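Local atomic coordinates of regulatory protein BlaR1 (Bacillus licheniformis, PDB entry 1NRF), a protein that senses beta-lactam antibiotics outside the cell and, probably after acylation of a serine in its C-terminal domain, relays the signal to the cytoplasm. Residues Y93-L104 with S109-Q117. Residues are numbered along the deposited sequence; the frame is centred on the assembly and turned at random.
Sequences YPYKEWNQDQDL and SSSTTWYFQ
Ser110 meets the 93-104 loop at two points: its OG lies 3.2 Å from Glu97 OE2, and its carbonyl O takes a weak, long bond (3.5 Å) from Trp98 NE1 near the plane of the indole. Ser111, with positive phi, is the C-prime residue of a Schellman motif closing helix 104-110. Thr112 lays its backbone over one face of Trp98: CA stands 3.6 Å from the centroid of the five-membered ring and 20° off its normal, a CH-pi contact. Tyr95 covers the opposite face. Thr113 OG1 lies 3.2 Å from Trp98 CH2. Trp114 turns CG between its backbone N and carbonyl carbon (chi1 66°), and its NE1 donates to Trp98 O at 2.8 Å with an N-H...O angle of 161°. Tyr93 lies nearly parallel to that pyrrole ring but slid aside, with centroids 4.8 Å apart. Tyr115 CD2 packs 3.5 Å from Gln102 CB, and its hydroxyl is hydrogen-bonded to the backbone O of Ser84. Phe116 CE2 is 4.0 Å from Leu104 CD1. Ser111 OG, hydrogen-bonded to Lys200 NZ, lies close to Ser63, the probable acylated serine; this placement fits the serine opening the second conserved motif of the penicillin-binding-protein fold (SxN in many penicillin-binding proteins, SxV in class D beta-lactamases), with Thr113 third.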
loop_
_atom_site.group_PDB
_atom_site.type_symbol
_atom_site.label_atom_id
_atom_site.label_comp_id
_atom_site.label_asym_id
_atom_site.label_seq_id
_atom_site.Cartn_x
_atom_site.Cartn_y
_atom_site.Cartn_z
ATOM N N TYR A 93 -13.177 17.138 -9.424
ATOM C CA TYR A 93 -11.998 16.326 -9.724
ATOM C C TYR A 93 -12.307 15.357 -10.868
ATOM O O TYR A 93 -13.469 15.040 -11.126
ATOM C CB TYR A 93 -11.533 15.543 -8.487
ATOM C CG TYR A 93 -11.048 16.417 -7.348
ATOM C CD1 TYR A 93 -11.907 16.791 -6.311
ATOM C CD2 TYR A 93 -9.738 16.897 -7.320
ATOM C CE1 TYR A 93 -11.474 17.621 -5.275
ATOM C CE2 TYR A 93 -9.297 17.728 -6.290
ATOM C CZ TYR A 93 -10.171 18.085 -5.274
ATOM O OH TYR A 93 -9.749 18.921 -4.269
ATOM N N PRO A 94 -11.265 14.883 -11.572
ATOM C CA PRO A 94 -11.407 13.949 -12.699
ATOM C C PRO A 94 -12.092 12.625 -12.352
ATOM O O PRO A 94 -12.383 11.826 -13.235
ATOM C CB PRO A 94 -9.963 13.737 -13.155
ATOM C CG PRO A 94 -9.287 15.019 -12.763
ATOM C CD PRO A 94 -9.854 15.269 -11.395
ATOM N N TYR A 95 -12.356 12.403 -11.068
ATOM C CA TYR A 95 -12.980 11.161 -10.618
ATOM C C TYR A 95 -14.201 11.474 -9.768
ATOM O O TYR A 95 -14.094 12.102 -8.716
ATOM C CB TYR A 95 -11.948 10.349 -9.833
ATOM C CG TYR A 95 -10.590 10.445 -10.483
ATOM C CD1 TYR A 95 -9.718 11.490 -10.164
ATOM C CD2 TYR A 95 -10.239 9.592 -11.531
ATOM C CE1 TYR A 95 -8.544 11.692 -10.880
ATOM C CE2 TYR A 95 -9.066 9.785 -12.257
ATOM C CZ TYR A 95 -8.229 10.840 -11.930
ATOM O OH TYR A 95 -7.102 11.069 -12.684
ATOM N N LYS A 96 -15.363 11.028 -10.232
ATOM C CA LYS A 96 -16.617 11.298 -9.539
ATOM C C LYS A 96 -16.697 10.855 -8.071
ATOM O O LYS A 96 -17.515 11.375 -7.301
ATOM C CB LYS A 96 -17.783 10.690 -10.324
ATOM C CG LYS A 96 -18.961 11.636 -10.443
ATOM C CD LYS A 96 -20.287 10.917 -10.295
ATOM C CE LYS A 96 -21.413 11.920 -10.095
ATOM N NZ LYS A 96 -22.717 11.265 -9.782
ATOM N N GLU A 97 -15.848 9.911 -7.672
ATOM C CA GLU A 97 -15.866 9.417 -6.296
ATOM C C GLU A 97 -15.193 10.357 -5.306
ATOM O O GLU A 97 -15.413 10.266 -4.101
ATOM C CB GLU A 97 -15.212 8.039 -6.226
ATOM C CG GLU A 97 -15.998 6.958 -6.941
ATOM C CD GLU A 97 -15.466 5.568 -6.653
ATOM O OE1 GLU A 97 -16.174 4.584 -6.962
ATOM O OE2 GLU A 97 -14.337 5.461 -6.123
ATOM N N TRP A 98 -14.361 11.252 -5.819
ATOM C CA TRP A 98 -13.670 12.218 -4.977
ATOM C C TRP A 98 -14.614 13.389 -4.710
ATOM O O TRP A 98 -14.547 14.036 -3.661
ATOM C CB TRP A 98 -12.418 12.744 -5.691
ATOM C CG TRP A 98 -11.297 11.745 -5.872
ATOM C CD1 TRP A 98 -11.360 10.383 -5.729
ATOM C CD2 TRP A 98 -9.947 12.041 -6.255
ATOM N NE1 TRP A 98 -10.134 9.820 -5.996
ATOM C CE2 TRP A 98 -9.250 10.814 -6.322
ATOM C CE3 TRP A 98 -9.258 13.229 -6.549
ATOM C CZ2 TRP A 98 -7.900 10.741 -6.670
ATOM C CZ3 TRP A 98 -7.918 13.156 -6.895
ATOM C CH2 TRP A 98 -7.253 11.921 -6.953
ATOM N N ASN A 99 -15.501 13.631 -5.676
ATOM C CA ASN A 99 -16.456 14.741 -5.642
ATOM C C ASN A 99 -17.653 14.580 -4.704
ATOM O O ASN A 99 -18.810 14.646 -5.138
ATOM C CB ASN A 99 -16.952 15.017 -7.064
ATOM C CG ASN A 99 -15.813 15.217 -8.047
ATOM O OD1 ASN A 99 -14.973 16.093 -7.867
ATOM N ND2 ASN A 99 -15.778 14.400 -9.091
ATOM N N GLN A 100 -17.364 14.389 -3.420
ATOM C CA GLN A 100 -18.397 14.230 -2.402
ATOM C C GLN A 100 -17.767 14.166 -1.020
ATOM O O GLN A 100 -16.559 13.977 -0.893
ATOM C CB GLN A 100 -19.215 12.968 -2.668
ATOM C CG GLN A 100 -18.389 11.773 -3.100
ATOM C CD GLN A 100 -19.250 10.631 -3.594
ATOM O OE1 GLN A 100 -19.932 9.969 -2.808
ATOM N NE2 GLN A 100 -19.235 10.398 -4.910
ATOM N N ASP A 101 -18.585 14.339 0.015
ATOM C CA ASP A 101 -18.076 14.296 1.382
ATOM C C ASP A 101 -17.355 12.978 1.635
ATOM O O ASP A 101 -17.905 11.892 1.442
ATOM C CB ASP A 101 -19.213 14.500 2.391
ATOM C CG ASP A 101 -19.775 15.919 2.356
ATOM O OD1 ASP A 101 -18.968 16.874 2.355
ATOM O OD2 ASP A 101 -21.018 16.081 2.337
ATOM N N GLN A 102 -16.106 13.081 2.065
ATOM C CA GLN A 102 -15.309 11.896 2.306
ATOM C C GLN A 102 -15.220 11.488 3.758
ATOM O O GLN A 102 -15.577 12.233 4.668
ATOM C CB GLN A 102 -13.900 12.084 1.741
ATOM C CG GLN A 102 -13.864 12.196 0.229
ATOM C CD GLN A 102 -14.251 10.905 -0.472
ATOM O OE1 GLN A 102 -14.597 10.909 -1.655
ATOM N NE2 GLN A 102 -14.181 9.795 0.249
ATOM N N ASP A 103 -14.725 10.276 3.944
ATOM C CA ASP A 103 -14.549 9.681 5.253
ATOM C C ASP A 103 -13.189 8.990 5.180
ATOM O O ASP A 103 -12.701 8.732 4.083
ATOM C CB ASP A 103 -15.655 8.655 5.475
ATOM C CG ASP A 103 -15.777 8.236 6.905
ATOM O OD1 ASP A 103 -16.643 7.390 7.196
ATOM O OD2 ASP A 103 -15.013 8.758 7.742
ATOM N N LEU A 104 -12.563 8.711 6.320
ATOM C CA LEU A 104 -11.278 8.012 6.293
ATOM C C LEU A 104 -11.491 6.713 5.527
ATOM O O LEU A 104 -10.744 6.394 4.607
ATOM C CB LEU A 104 -10.787 7.684 7.709
ATOM C CG LEU A 104 -9.616 6.694 7.793
ATOM C CD1 LEU A 104 -8.343 7.324 7.221
ATOM C CD2 LEU A 104 -9.410 6.284 9.246
ATOM N N SER A 109 -10.933 3.426 0.296
ATOM C CA SER A 109 -11.530 2.577 -0.736
ATOM C C SER A 109 -11.460 3.262 -2.080
ATOM O O SER A 109 -11.168 2.641 -3.097
ATOM C CB SER A 109 -13.001 2.294 -0.432
ATOM O OG SER A 109 -13.191 1.953 0.923
ATOM N N SER A 110 -11.717 4.560 -2.070
ATOM C CA SER A 110 -11.733 5.332 -3.291
ATOM C C SER A 110 -10.415 6.030 -3.626
ATOM O O SER A 110 -10.268 6.610 -4.704
ATOM C CB SER A 110 -12.876 6.339 -3.200
ATOM O OG SER A 110 -14.101 5.646 -2.980
ATOM N N SER A 111 -9.447 5.950 -2.720
ATOM C CA SER A 111 -8.171 6.609 -2.953
ATOM C C SER A 111 -8.433 8.084 -3.233
ATOM O O SER A 111 -7.808 8.681 -4.111
ATOM C CB SER A 111 -7.440 5.986 -4.150
ATOM O OG SER A 111 -6.999 4.674 -3.861
ATOM N N THR A 112 -9.384 8.658 -2.503
ATOM C CA THR A 112 -9.709 10.069 -2.663
ATOM C C THR A 112 -8.487 10.798 -2.154
ATOM O O THR A 112 -8.335 11.035 -0.960
ATOM C CB THR A 112 -10.936 10.461 -1.831
ATOM O OG1 THR A 112 -12.081 9.750 -2.321
ATOM C CG2 THR A 112 -11.192 11.959 -1.928
ATOM N N THR A 113 -7.611 11.131 -3.091
ATOM C CA THR A 113 -6.355 11.799 -2.800
ATOM C C THR A 113 -6.451 13.090 -2.014
ATOM O O THR A 113 -5.681 13.278 -1.072
ATOM C CB THR A 113 -5.580 12.060 -4.103
ATOM O OG1 THR A 113 -5.291 10.803 -4.735
ATOM C CG2 THR A 113 -4.270 12.781 -3.816
ATOM N N TRP A 114 -7.387 13.973 -2.373
ATOM C CA TRP A 114 -7.496 15.250 -1.666
ATOM C C TRP A 114 -7.686 15.103 -0.162
ATOM O O TRP A 114 -7.218 15.939 0.609
ATOM C CB TRP A 114 -8.613 16.135 -2.256
ATOM C CG TRP A 114 -10.041 15.644 -2.100
ATOM C CD1 TRP A 114 -10.820 15.084 -3.069
ATOM C CD2 TRP A 114 -10.873 15.766 -0.937
ATOM N NE1 TRP A 114 -12.086 14.863 -2.589
ATOM C CE2 TRP A 114 -12.147 15.273 -1.283
ATOM C CE3 TRP A 114 -10.667 16.251 0.365
ATOM C CZ2 TRP A 114 -13.218 15.251 -0.377
ATOM C CZ3 TRP A 114 -11.735 16.228 1.270
ATOM C CH2 TRP A 114 -12.994 15.731 0.890
ATOM N N TYR A 115 -8.348 14.029 0.254
ATOM C CA TYR A 115 -8.595 13.783 1.677
ATOM C C TYR A 115 -7.307 13.640 2.488
ATOM O O TYR A 115 -7.139 14.280 3.525
ATOM C CB TYR A 115 -9.447 12.524 1.846
ATOM C CG TYR A 115 -9.775 12.188 3.283
ATOM C CD1 TYR A 115 -8.824 11.613 4.120
ATOM C CD2 TYR A 115 -11.041 12.467 3.809
ATOM C CE1 TYR A 115 -9.127 11.327 5.443
ATOM C CE2 TYR A 115 -11.351 12.183 5.125
ATOM C CZ TYR A 115 -10.397 11.615 5.936
ATOM O OH TYR A 115 -10.709 11.327 7.243
ATOM N N PHE A 116 -6.406 12.784 2.017
ATOM C CA PHE A 116 -5.145 12.563 2.711
ATOM C C PHE A 116 -4.195 13.735 2.510
ATOM O O PHE A 116 -3.390 14.047 3.388
ATOM C CB PHE A 116 -4.508 11.243 2.249
ATOM C CG PHE A 116 -5.361 10.037 2.543
ATOM C CD1 PHE A 116 -6.385 9.658 1.669
ATOM C CD2 PHE A 116 -5.215 9.340 3.744
ATOM C CE1 PHE A 116 -7.255 8.610 1.997
ATOM C CE2 PHE A 116 -6.077 8.294 4.079
ATOM C CZ PHE A 116 -7.100 7.929 3.205
ATOM N N GLN A 117 -4.308 14.393 1.361
ATOM C CA GLN A 117 -3.474 15.552 1.062
ATOM C C GLN A 117 -3.755 16.674 2.061
ATOM O O GLN A 117 -2.835 17.238 2.657
ATOM C CB GLN A 117 -3.757 16.044 -0.357
ATOM C CG GLN A 117 -2.607 15.847 -1.327
ATOM C CD GLN A 117 -3.016 16.106 -2.765
ATOM O OE1 GLN A 117 -2.170 16.309 -3.636
ATOM N NE2 GLN A 117 -4.317 16.085 -3.024
#